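Local coordinates for protein importin subunit beta-1 (Saccharomyces cerevisiae, PDB 5OWU) that carries proteins into the nucleus as the beta subunit of importin, working with importin alpha, which recognises the classical nuclear localization signal of the cargo, at residues L101-S106 with N113-L118; M391-I396 with G436-S441; P414-L419 with E429-C434; N649-P654 with A686-N691; T658-I663 with K699-S704. All blocks are in the same frame, centred on the assembly; numbering follows the deposited sequence.

Interaction 1: L101-S106 with N113-L118; sequences LTALVS and NAAAQL
Ala-103 and Ala-115 meet methyl to methyl, their CB atoms 3.6 Å apart. The CB of Ala-115 does double duty: it also lies 3.6 Å from the backbone N of Leu-104, so one small side chain is pushed against the peptide that joins the two residues facing it. Such small side chains are consistent with the close approach of the backbones, the CA atoms of Leu-104 and Ala-115 being 5.1 Å apart.

Leu-104 adds the longer reach. Its bond to CB does not aim at 113-118, but CG stands anti to the backbone N (chi1 -177°), and this swings the branch CD1 alongside Ala-116, 3.8 Å from its CB and at the same distance from its CA. The leucine thus rides over the flank of the second helix while the two alanines fill the narrow middle. The contact is wholly apolar, and all four residues are buried.

Further out, Leu-104 also packs on Ile-119, one turn along helix 109-126, and on Ala-154 and Ser-155 of helix 149-165, while Ala-103 touches Ile-111 and Ile-49. Past the end of helix 90-104, the OG of Ser-106 bonds to the N of Glu-108 in the connecting turn.

Both segments belong to HEAT repeat 3. The arrangement is that of a helical hairpin closed near its turn by small residues, the paired-helix unit whose stacking builds the importin beta solenoid.

Interaction 2: M391-I396 with G436-S441; sequences MAFGSI and GRIADS
Arg-437 gives its NE to the carbonyl oxygen of Gly-394 in a nearly straight bond, NE to O 3.0 Å with an angle of 164° at the hydrogen. The oxygen lies at the edge of the guanidinium, in its plane, whereas seen from the peptide the donor stands above the carbonyl plane. NH2 adds a weak second bond to the same Gly-394 O at 3.3 Å, so two N-H groups of the guanidinium straddle one acceptor. The arginine chain folds twice, at chi2 (-81°) and chi3, and so curls its head back beside the carbonyl. With an alanine here, Gly-394 O would probably be left without both of its arginine donors, and the polar tie between the two helices would go.

Inside helix 383-395, Ser-395 turns its OG back to Met-391 O, 2.8 Å away, on the face of that carbonyl opposite to the one used by its own backbone N; the same OG also bonds to Gln-356.

Packing takes over beside the arginine. Its CB rests 3.7 Å from Gly-394 O, where the glycine brings bare backbone to the interface. On the other flank, CD1 of Ile-438 reaches CE1 of Phe-393 at 3.8 Å, the two side chains crossing at about a right angle; the ring also touches Val-374 and Ala-412.

The helix segments run almost parallel, 9° apart, joining HEAT 9 to HEAT 10. Because the carbonyl belongs to the last turn of helix 383-395, the cation probably also gains from the partial negative charge of that helix end.

Interaction 3: P414-L419 with E429-C434; sequences PSILNL and ETTAWC
Thr-431 presents its two branches to two different residues of 414-419, in a contact between the paired helices of HEAT repeat 10. Its methyl goes to Ile-416 and its hydroxyl side to Leu-419. With chi1 at -63°, CG2 stands anti to the backbone N and presses close on the carbonyl oxygen of Ile-416, 3.1 Å away, a tight approach for a methyl carbon. The same CG2 lies 3.9 Å from the CG2 of Ile-416, the two side chains crossing obliquely.

Leu-419 comes in at about a right angle to the threonine. Its CB is 3.4 Å from Thr-431 OG1, and CD1 follows at 3.9 Å from the same oxygen. These are packing contacts: the hydroxyl finds its polar partner in Val-427 O, one turn back in its own helix, so an oxygen buried among aliphatic carbons is satisfied. Replacing the threonine by an alanine removes both branches and would probably open a gap between Ile-416 and Leu-419, leaving the leucine side chain room to shift.

Val-390 of helix 383-395 touches both Leu-419 and Thr-431, and Phe-393 of the same helix packs on Ile-416; the preceding repeat thus closes over one side of the pair.

One turn beyond the threonine, Cys-434 points toward the first helix, and its SG ends 4.1 Å from the CD1 of Ile-416, sulfur against the end of the isoleucine chain.

Interaction 4: N649-P654 with A686-N691; sequences NQVDSP and AQMISN
The side-chain amide of Asn-691 has a methyl, CG2 of Val-651, lying above its plane, 3.7 Å from ND2 and 4.0 Å from CG. The amide is held from its other end, where OD1 accepts a bond from the N of Asn-693 just beyond the segment. A second amide, that of Asn-649, brings OD1 to 4.3 Å from the CG of Met-688, a loose touch on the exposed side of the contact.

Val-651 points toward 686-691 and splits its methyls. CG1, anti to the valine's own carbonyl carbon (chi1 -68°), meets Met-688, 4.4 Å from its CB; CG2 is left for the asparagine. An inverse gamma turn centred on Gln-650, where the chain leaves helix 637-649, directly precedes the valine. Backbone bonds between Val-651 and Arg-695, together with Asp-652 O receiving Arg-695 NE, tie this loop down from a third side.

On the opposing segment Ser-690 turns its OG back to Gln-687 O, 2.9 Å away, on the same face of that carbonyl as the serine's own N.

What results is a loop-to-helix-end contact between successive units of a HEAT solenoid: the turn joining the two helices of HEAT 15 rests on the C-terminal end of the first helix of HEAT 16.

Interaction 5: T658-I663 with K699-S704; sequences TAVGFI and KPAVLS
Ala-701 is the first residue of 699-704 to meet Val-660, here where the second helices of HEAT repeats 15 and 16 pack together. Just ahead of it, Lys-699 and Pro-700 serve the far side of the helix, packing on Tyr-746 and Ala-753 of helix 741-764.

Ala-701 points its CB toward helix 655-669, and the CG1 of Val-660 comes to 4.2 Å from it. The same methyl comes slightly nearer to backbone: Val-660 CG1 lies 3.9 Å from Ala-701 O and 4.0 Å from Ala-701 C. CG1 stands anti to the valine's N and beside its carbonyl carbon (chi1 173°), the branch that lies against the Ala-701 carbonyl. The small alanine is consistent with the methyl lying against main chain as well as side chain.

Val-702 comes next and receives the other branch of Val-660. Its own bond to CB runs across the interface instead of into it, so the two valines meet by their CG2 methyls at the flank. Around them the first helix of HEAT 16 fills in: Leu-685 and Ile-689 pack on Val-702, and Met-681 lies on Ile-663.

Leu-703 turns back to Ala-753, and at Ser-704 the OG bonds to Asp-756, again on helix 741-764. One helix thus shows a valine-alanine face to HEAT 15 and another face to the repeat that follows.

The interface is light, with 104 Å² buried in all, and its valine pair stands at 4.3 Å between Val-660 CG2 and Val-702 CG2.

How the interactions relate
From the N terminus, interaction 1 closes a short hairpin inside HEAT 3 and stands apart, its centre over 40 Å from any other. Interaction 2 closes a longer loop from HEAT 9 to HEAT 10, and interaction 3, within HEAT 10, nests inside that loop. They share helix 425-442 and touch: Gly-394 N lies 3.5 Å from Cys-434 SG. Far along the chain, interactions 4 and 5 cross, their segments alternating, and both join HEAT 15 to HEAT 16, one through a loop and one through helices. Their centres are about 10 Å apart, and Met-688 CE reaches Val-660 CG2 at 3.7 Å.

Interaction 1: L101-S106 with N113-L118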
# COMPACT_ATOMS: atom_id res chain seq x y z
N LEU A 101 -28.81 -14.65 -19.92
CA LEU A 101 -29.48 -15.51 -18.95
C LEU A 101 -29.53 -16.95 -19.43
O LEU A 101 -29.44 -17.88 -18.62
CB LEU A 101 -30.89 -14.99 -18.67
CG LEU A 101 -30.99 -13.78 -17.74
CD1 LEU A 101 -32.36 -13.13 -17.84
CD2 LEU A 101 -30.70 -14.18 -16.30
N THR A 102 -29.67 -17.16 -20.74
CA THR A 102 -29.60 -18.51 -21.27
C THR A 102 -28.23 -19.13 -20.98
O THR A 102 -28.14 -20.27 -20.53
CB THR A 102 -29.87 -18.51 -22.78
OG1 THR A 102 -31.24 -18.16 -23.01
CG2 THR A 102 -29.58 -19.88 -23.40
N ALA A 103 -27.17 -18.37 -21.23
CA ALA A 103 -25.83 -18.90 -21.00
C ALA A 103 -25.56 -19.12 -19.51
O ALA A 103 -24.77 -20.00 -19.14
CB ALA A 103 -24.79 -17.96 -21.61
N LEU A 104 -26.22 -18.35 -18.64
CA LEU A 104 -25.94 -18.45 -17.21
C LEU A 104 -26.20 -19.86 -16.69
O LEU A 104 -25.48 -20.34 -15.81
CB LEU A 104 -26.79 -17.45 -16.43
CG LEU A 104 -26.52 -17.42 -14.93
CD1 LEU A 104 -25.15 -16.84 -14.63
CD2 LEU A 104 -27.61 -16.65 -14.21
N VAL A 105 -27.21 -20.53 -17.23
CA VAL A 105 -27.58 -21.87 -16.77
C VAL A 105 -26.95 -22.95 -17.65
O VAL A 105 -27.39 -24.09 -17.64
CB VAL A 105 -29.11 -22.03 -16.70
CG1 VAL A 105 -29.70 -21.00 -15.75
CG2 VAL A 105 -29.76 -21.92 -18.08
N SER A 106 -25.91 -22.60 -18.40
CA SER A 106 -25.20 -23.58 -19.21
C SER A 106 -24.56 -24.65 -18.33
O SER A 106 -24.01 -24.36 -17.26
CB SER A 106 -24.13 -22.89 -20.04
OG SER A 106 -23.21 -23.82 -20.59
N ASN A 113 -19.74 -18.88 -16.04
CA ASN A 113 -18.95 -17.82 -15.42
C ASN A 113 -18.90 -16.57 -16.31
O ASN A 113 -19.14 -15.44 -15.84
CB ASN A 113 -17.53 -18.33 -15.13
CG ASN A 113 -16.75 -17.41 -14.21
OD1 ASN A 113 -17.26 -16.94 -13.20
ND2 ASN A 113 -15.50 -17.14 -14.57
N ALA A 114 -18.57 -16.75 -17.59
CA ALA A 114 -18.55 -15.59 -18.49
C ALA A 114 -19.90 -14.90 -18.51
O ALA A 114 -19.99 -13.66 -18.43
CB ALA A 114 -18.15 -16.03 -19.89
N ALA A 115 -20.97 -15.69 -18.60
CA ALA A 115 -22.32 -15.13 -18.61
C ALA A 115 -22.61 -14.38 -17.32
O ALA A 115 -23.24 -13.32 -17.34
CB ALA A 115 -23.33 -16.25 -18.83
N ALA A 116 -22.14 -14.91 -16.18
CA ALA A 116 -22.36 -14.24 -14.91
C ALA A 116 -21.68 -12.89 -14.87
O ALA A 116 -22.24 -11.91 -14.35
CB ALA A 116 -21.86 -15.13 -13.76
N GLN A 117 -20.46 -12.80 -15.41
CA GLN A 117 -19.77 -11.51 -15.45
C GLN A 117 -20.50 -10.53 -16.37
O GLN A 117 -20.60 -9.33 -16.05
CB GLN A 117 -18.33 -11.71 -15.91
CG GLN A 117 -17.50 -12.57 -14.99
CD GLN A 117 -16.03 -12.55 -15.35
OE1 GLN A 117 -15.39 -11.50 -15.39
NE2 GLN A 117 -15.47 -13.73 -15.62
N LEU A 118 -21.02 -11.01 -17.50
CA LEU A 118 -21.76 -10.13 -18.41
C LEU A 118 -23.05 -9.63 -17.78
O LEU A 118 -23.37 -8.43 -17.83
CB LEU A 118 -22.06 -10.88 -19.72
CG LEU A 118 -22.89 -10.13 -20.77
CD1 LEU A 118 -22.18 -8.89 -21.21
CD2 LEU A 118 -23.17 -11.02 -21.96

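Interaction 2: M391-I396 with G436-S441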
# COMPACT_ATOMS: atom_id res chain seq x y z
N MET A 391 9.89 -14.71 20.60
CA MET A 391 8.89 -14.12 19.71
C MET A 391 7.87 -13.32 20.50
O MET A 391 7.52 -12.19 20.12
CB MET A 391 8.20 -15.21 18.88
CG MET A 391 7.15 -14.68 17.90
SD MET A 391 7.84 -13.55 16.66
CE MET A 391 6.33 -12.81 16.06
N ALA A 392 7.36 -13.89 21.60
CA ALA A 392 6.37 -13.19 22.41
C ALA A 392 6.96 -11.94 23.05
O ALA A 392 6.36 -10.85 23.02
CB ALA A 392 5.81 -14.15 23.47
N PHE A 393 8.17 -12.07 23.62
CA PHE A 393 8.77 -10.92 24.27
C PHE A 393 8.97 -9.79 23.28
O PHE A 393 8.59 -8.64 23.55
CB PHE A 393 10.10 -11.30 24.92
CG PHE A 393 10.61 -10.25 25.85
CD1 PHE A 393 11.39 -9.21 25.38
CD2 PHE A 393 10.29 -10.28 27.20
CE1 PHE A 393 11.86 -8.23 26.24
CE2 PHE A 393 10.74 -9.30 28.05
CZ PHE A 393 11.53 -8.28 27.57
N GLY A 394 9.56 -10.09 22.13
CA GLY A 394 9.73 -9.06 21.12
C GLY A 394 8.41 -8.48 20.66
O GLY A 394 8.31 -7.29 20.36
N SER A 395 7.36 -9.31 20.63
CA SER A 395 6.05 -8.87 20.18
C SER A 395 5.34 -7.94 21.16
O SER A 395 4.34 -7.33 20.77
CB SER A 395 5.15 -10.07 19.89
OG SER A 395 5.55 -10.75 18.72
N ILE A 396 5.80 -7.82 22.41
CA ILE A 396 5.17 -6.85 23.32
C ILE A 396 6.04 -5.61 23.54
O ILE A 396 5.78 -4.84 24.47
CB ILE A 396 4.77 -7.50 24.66
CG1 ILE A 396 5.99 -8.06 25.41
CG2 ILE A 396 3.72 -8.58 24.43
CD1 ILE A 396 5.72 -8.35 26.88
N GLY A 436 16.45 -6.49 18.14
CA GLY A 436 16.08 -5.35 17.32
C GLY A 436 14.80 -4.67 17.78
O GLY A 436 14.69 -3.45 17.71
N ARG A 437 13.81 -5.45 18.23
CA ARG A 437 12.56 -4.88 18.74
C ARG A 437 12.80 -4.08 20.02
O ARG A 437 12.26 -2.97 20.19
CB ARG A 437 11.56 -6.01 19.00
CG ARG A 437 11.13 -6.75 17.73
CD ARG A 437 10.05 -5.97 16.99
NE ARG A 437 8.85 -5.89 17.82
CZ ARG A 437 7.75 -5.22 17.50
NH1 ARG A 437 7.67 -4.55 16.36
NH2 ARG A 437 6.72 -5.21 18.34
N ILE A 438 13.60 -4.64 20.94
CA ILE A 438 13.97 -3.92 22.15
C ILE A 438 14.65 -2.61 21.78
O ILE A 438 14.31 -1.54 22.29
CB ILE A 438 14.86 -4.79 23.04
CG1 ILE A 438 14.09 -6.04 23.49
CG2 ILE A 438 15.35 -4.01 24.25
CD1 ILE A 438 14.92 -7.06 24.22
N ALA A 439 15.62 -2.69 20.87
CA ALA A 439 16.34 -1.49 20.46
C ALA A 439 15.40 -0.49 19.81
O ALA A 439 15.51 0.71 20.03
CB ALA A 439 17.47 -1.85 19.49
N ASP A 440 14.45 -0.99 19.02
CA ASP A 440 13.66 -0.11 18.18
C ASP A 440 12.68 0.72 18.99
O ASP A 440 12.48 1.91 18.72
CB ASP A 440 12.92 -0.92 17.11
CG ASP A 440 12.47 -0.07 15.95
OD1 ASP A 440 13.15 0.94 15.67
OD2 ASP A 440 11.46 -0.41 15.31
N SER A 441 12.05 0.11 20.00
CA SER A 441 11.00 0.82 20.74
C SER A 441 11.48 1.43 22.05
O SER A 441 11.01 2.51 22.42
CB SER A 441 9.83 -0.13 21.02
OG SER A 441 9.10 -0.38 19.83

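Interaction 3: P414-L419 with E429-C434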
# COMPACT_ATOMS: atom_id res chain seq x y z
N PRO A 414 19.72 -10.52 29.99
CA PRO A 414 20.71 -11.61 30.08
C PRO A 414 20.26 -12.90 29.41
O PRO A 414 21.00 -13.46 28.59
CB PRO A 414 20.91 -11.77 31.60
CG PRO A 414 20.60 -10.42 32.16
CD PRO A 414 19.49 -9.87 31.30
N SER A 415 19.05 -13.38 29.71
CA SER A 415 18.56 -14.61 29.09
C SER A 415 18.43 -14.46 27.57
O SER A 415 18.69 -15.41 26.82
CB SER A 415 17.23 -15.01 29.71
OG SER A 415 16.26 -14.00 29.52
N ILE A 416 18.02 -13.28 27.10
CA ILE A 416 17.85 -13.08 25.66
C ILE A 416 19.20 -13.09 24.96
O ILE A 416 19.38 -13.74 23.92
CB ILE A 416 17.08 -11.77 25.39
CG1 ILE A 416 15.62 -11.93 25.80
CG2 ILE A 416 17.15 -11.39 23.90
CD1 ILE A 416 14.83 -10.63 25.78
N LEU A 417 20.18 -12.37 25.52
CA LEU A 417 21.52 -12.39 24.95
C LEU A 417 22.10 -13.80 24.98
O LEU A 417 22.84 -14.19 24.08
CB LEU A 417 22.44 -11.43 25.71
CG LEU A 417 22.14 -9.93 25.61
CD1 LEU A 417 23.06 -9.15 26.54
CD2 LEU A 417 22.30 -9.45 24.18
N ASN A 418 21.78 -14.57 26.02
CA ASN A 418 22.26 -15.94 26.08
C ASN A 418 21.67 -16.77 24.95
O ASN A 418 22.35 -17.64 24.39
CB ASN A 418 21.93 -16.57 27.43
CG ASN A 418 22.35 -18.03 27.51
OD1 ASN A 418 23.54 -18.34 27.45
ND2 ASN A 418 21.38 -18.92 27.65
N LEU A 419 20.41 -16.50 24.57
CA LEU A 419 19.83 -17.25 23.47
C LEU A 419 20.50 -16.99 22.12
O LEU A 419 20.24 -17.73 21.17
CB LEU A 419 18.34 -16.97 23.34
CG LEU A 419 17.44 -17.63 24.38
CD1 LEU A 419 16.01 -17.21 24.14
CD2 LEU A 419 17.55 -19.14 24.35
N GLU A 429 17.68 -16.76 15.21
CA GLU A 429 17.09 -15.81 14.27
C GLU A 429 16.08 -14.92 14.97
O GLU A 429 16.12 -13.68 14.87
CB GLU A 429 16.43 -16.59 13.13
CG GLU A 429 15.63 -15.75 12.16
CD GLU A 429 15.14 -16.55 10.96
OE1 GLU A 429 14.69 -17.70 11.16
OE2 GLU A 429 15.21 -16.04 9.83
N THR A 430 15.16 -15.54 15.72
CA THR A 430 14.13 -14.76 16.39
C THR A 430 14.71 -13.95 17.55
O THR A 430 14.24 -12.85 17.81
CB THR A 430 13.01 -15.68 16.86
OG1 THR A 430 12.48 -16.35 15.71
CG2 THR A 430 11.90 -14.89 17.57
N THR A 431 15.74 -14.47 18.22
CA THR A 431 16.39 -13.71 19.28
C THR A 431 17.04 -12.44 18.74
O THR A 431 16.94 -11.37 19.35
CB THR A 431 17.43 -14.59 19.98
OG1 THR A 431 16.77 -15.70 20.60
CG2 THR A 431 18.21 -13.80 21.06
N ALA A 432 17.72 -12.54 17.60
CA ALA A 432 18.28 -11.34 16.97
C ALA A 432 17.17 -10.34 16.66
O ALA A 432 17.30 -9.13 16.93
CB ALA A 432 19.05 -11.71 15.70
N TRP A 433 16.07 -10.83 16.07
CA TRP A 433 14.92 -9.96 15.84
C TRP A 433 14.44 -9.32 17.14
O TRP A 433 14.16 -8.11 17.19
CB TRP A 433 13.80 -10.76 15.19
CG TRP A 433 12.49 -10.04 15.09
CD1 TRP A 433 12.10 -9.16 14.12
CD2 TRP A 433 11.37 -10.15 15.99
NE1 TRP A 433 10.83 -8.72 14.36
CE2 TRP A 433 10.35 -9.31 15.50
CE3 TRP A 433 11.14 -10.87 17.17
CZ2 TRP A 433 9.12 -9.17 16.13
CZ3 TRP A 433 9.92 -10.74 17.80
CH2 TRP A 433 8.92 -9.89 17.28
N CYS A 434 14.34 -10.11 18.21
CA CYS A 434 13.85 -9.60 19.48
C CYS A 434 14.74 -8.48 20.01
O CYS A 434 14.25 -7.48 20.56
CB CYS A 434 13.77 -10.74 20.49
SG CYS A 434 13.10 -10.26 22.07

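Interaction 4: N649-P654 with A686-N691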
# COMPACT_ATOMS: atom_id res chain seq x y z
N ASN A 649 14.40 10.19 -22.04
CA ASN A 649 13.38 9.82 -23.02
C ASN A 649 12.84 8.41 -22.82
O ASN A 649 11.79 8.09 -23.39
CB ASN A 649 13.94 9.97 -24.44
CG ASN A 649 14.03 11.41 -24.87
OD1 ASN A 649 13.19 12.24 -24.50
ND2 ASN A 649 15.07 11.74 -25.64
N GLN A 650 13.51 7.57 -22.04
CA GLN A 650 12.98 6.24 -21.70
C GLN A 650 11.89 6.40 -20.64
O GLN A 650 12.03 6.01 -19.48
CB GLN A 650 14.09 5.32 -21.21
CG GLN A 650 15.01 4.80 -22.29
CD GLN A 650 16.12 3.93 -21.74
OE1 GLN A 650 17.27 4.01 -22.19
NE2 GLN A 650 15.80 3.09 -20.76
N VAL A 651 10.78 7.00 -21.07
CA VAL A 651 9.71 7.34 -20.14
C VAL A 651 9.04 6.11 -19.54
O VAL A 651 8.41 6.21 -18.47
CB VAL A 651 8.65 8.22 -20.83
CG1 VAL A 651 9.23 9.58 -21.16
CG2 VAL A 651 8.10 7.53 -22.09
N ASP A 652 9.12 4.95 -20.19
CA ASP A 652 8.56 3.73 -19.61
C ASP A 652 9.42 3.20 -18.47
O ASP A 652 8.90 2.63 -17.50
CB ASP A 652 8.39 2.66 -20.68
CG ASP A 652 9.72 2.24 -21.29
OD1 ASP A 652 10.66 3.07 -21.30
OD2 ASP A 652 9.83 1.09 -21.76
N SER A 653 10.73 3.37 -18.57
CA SER A 653 11.67 2.83 -17.60
C SER A 653 11.78 3.76 -16.39
O SER A 653 11.60 4.97 -16.51
CB SER A 653 13.04 2.66 -18.25
OG SER A 653 13.98 2.12 -17.36
N PRO A 654 12.09 3.21 -15.21
CA PRO A 654 12.30 4.08 -14.04
C PRO A 654 13.55 4.94 -14.14
O PRO A 654 13.72 5.86 -13.33
CB PRO A 654 12.41 3.09 -12.88
CG PRO A 654 12.88 1.83 -13.51
CD PRO A 654 12.24 1.79 -14.87
N ALA A 686 9.16 19.20 -21.32
CA ALA A 686 7.85 19.42 -21.92
C ALA A 686 7.48 18.25 -22.83
O ALA A 686 6.34 17.77 -22.80
CB ALA A 686 7.83 20.74 -22.69
N GLN A 687 8.45 17.76 -23.61
CA GLN A 687 8.19 16.58 -24.42
C GLN A 687 7.85 15.38 -23.54
O GLN A 687 6.85 14.69 -23.77
CB GLN A 687 9.40 16.27 -25.30
CG GLN A 687 9.81 17.42 -26.22
CD GLN A 687 11.25 17.29 -26.69
OE1 GLN A 687 11.73 16.20 -27.01
NE2 GLN A 687 11.96 18.42 -26.74
N MET A 688 8.66 15.15 -22.50
CA MET A 688 8.51 13.92 -21.71
C MET A 688 7.11 13.81 -21.13
O MET A 688 6.44 12.79 -21.29
CB MET A 688 9.55 13.89 -20.60
CG MET A 688 10.98 13.72 -21.06
SD MET A 688 12.13 14.19 -19.76
CE MET A 688 11.62 13.11 -18.43
N ILE A 689 6.66 14.86 -20.44
CA ILE A 689 5.37 14.82 -19.78
C ILE A 689 4.22 14.82 -20.77
O ILE A 689 3.08 14.54 -20.38
CB ILE A 689 5.25 15.98 -18.77
CG1 ILE A 689 4.15 15.69 -17.74
CG2 ILE A 689 5.01 17.32 -19.49
CD1 ILE A 689 4.13 16.65 -16.56
N SER A 690 4.49 15.10 -22.05
CA SER A 690 3.48 15.04 -23.09
C SER A 690 3.46 13.70 -23.81
O SER A 690 2.66 13.52 -24.73
CB SER A 690 3.70 16.15 -24.12
OG SER A 690 4.49 15.70 -25.20
N ASN A 691 4.32 12.76 -23.42
CA ASN A 691 4.41 11.46 -24.09
C ASN A 691 3.37 10.51 -23.50
O ASN A 691 3.40 10.26 -22.28
CB ASN A 691 5.80 10.88 -23.92
CG ASN A 691 6.04 9.68 -24.80
OD1 ASN A 691 5.11 8.97 -25.17
ND2 ASN A 691 7.30 9.45 -25.15

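Interaction 5: T658-I663 with K699-S704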
# COMPACT_ATOMS: atom_id res chain seq x y z
N THR A 658 14.91 8.94 -12.35
CA THR A 658 16.19 9.24 -11.73
C THR A 658 16.95 10.28 -12.53
O THR A 658 17.66 11.11 -11.94
CB THR A 658 17.00 7.95 -11.57
OG1 THR A 658 16.20 6.97 -10.89
CG2 THR A 658 18.26 8.20 -10.77
N ALA A 659 16.81 10.27 -13.85
CA ALA A 659 17.42 11.31 -14.67
C ALA A 659 16.81 12.68 -14.37
O ALA A 659 17.52 13.69 -14.29
CB ALA A 659 17.28 10.95 -16.15
N VAL A 660 15.49 12.73 -14.16
CA VAL A 660 14.87 13.96 -13.67
C VAL A 660 15.49 14.35 -12.34
O VAL A 660 15.69 15.54 -12.06
CB VAL A 660 13.34 13.80 -13.55
CG1 VAL A 660 12.73 15.03 -12.87
CG2 VAL A 660 12.71 13.61 -14.91
N GLY A 661 15.79 13.37 -11.49
CA GLY A 661 16.46 13.67 -10.24
C GLY A 661 17.84 14.25 -10.43
O GLY A 661 18.31 15.05 -9.61
N PHE A 662 18.53 13.84 -11.50
CA PHE A 662 19.78 14.49 -11.85
C PHE A 662 19.55 15.96 -12.17
O PHE A 662 20.28 16.84 -11.69
CB PHE A 662 20.42 13.80 -13.06
CG PHE A 662 21.68 14.48 -13.54
CD1 PHE A 662 22.90 14.21 -12.95
CD2 PHE A 662 21.63 15.39 -14.58
CE1 PHE A 662 24.05 14.83 -13.39
CE2 PHE A 662 22.79 16.02 -15.02
CZ PHE A 662 24.00 15.73 -14.42
N ILE A 663 18.53 16.26 -12.98
CA ILE A 663 18.23 17.66 -13.27
C ILE A 663 17.97 18.41 -11.96
O ILE A 663 18.47 19.53 -11.76
CB ILE A 663 17.04 17.77 -14.24
CG1 ILE A 663 17.36 17.06 -15.55
CG2 ILE A 663 16.71 19.24 -14.52
CD1 ILE A 663 16.18 16.95 -16.50
N LYS A 699 5.00 11.79 -14.19
CA LYS A 699 4.29 13.06 -14.10
C LYS A 699 4.64 13.83 -12.83
O LYS A 699 5.04 15.00 -12.93
CB LYS A 699 2.78 12.81 -14.21
CG LYS A 699 1.90 14.00 -13.88
CD LYS A 699 0.56 13.92 -14.61
CE LYS A 699 -0.55 14.58 -13.81
NZ LYS A 699 -1.74 14.93 -14.65
N PRO A 700 4.51 13.27 -11.62
CA PRO A 700 4.89 14.05 -10.43
C PRO A 700 6.34 14.51 -10.44
O PRO A 700 6.62 15.68 -10.15
CB PRO A 700 4.59 13.09 -9.27
CG PRO A 700 4.45 11.73 -9.89
CD PRO A 700 3.94 11.96 -11.27
N ALA A 701 7.27 13.63 -10.81
CA ALA A 701 8.68 14.00 -10.84
C ALA A 701 8.90 15.26 -11.67
O ALA A 701 9.48 16.25 -11.19
CB ALA A 701 9.51 12.84 -11.39
N VAL A 702 8.40 15.27 -12.90
CA VAL A 702 8.58 16.44 -13.76
C VAL A 702 7.96 17.67 -13.10
O VAL A 702 8.58 18.74 -13.04
CB VAL A 702 8.00 16.17 -15.16
CG1 VAL A 702 8.08 17.41 -16.02
CG2 VAL A 702 8.78 15.04 -15.81
N LEU A 703 6.75 17.53 -12.56
CA LEU A 703 6.15 18.69 -11.90
C LEU A 703 7.09 19.23 -10.84
O LEU A 703 7.42 20.42 -10.82
CB LEU A 703 4.79 18.32 -11.31
CG LEU A 703 3.67 18.01 -12.31
CD1 LEU A 703 2.41 17.58 -11.57
CD2 LEU A 703 3.36 19.19 -13.22
N SER A 704 7.62 18.33 -9.99
CA SER A 704 8.48 18.79 -8.91
C SER A 704 9.70 19.50 -9.47
O SER A 704 10.13 20.53 -8.92
CB SER A 704 8.90 17.62 -8.03
OG SER A 704 7.77 17.05 -7.40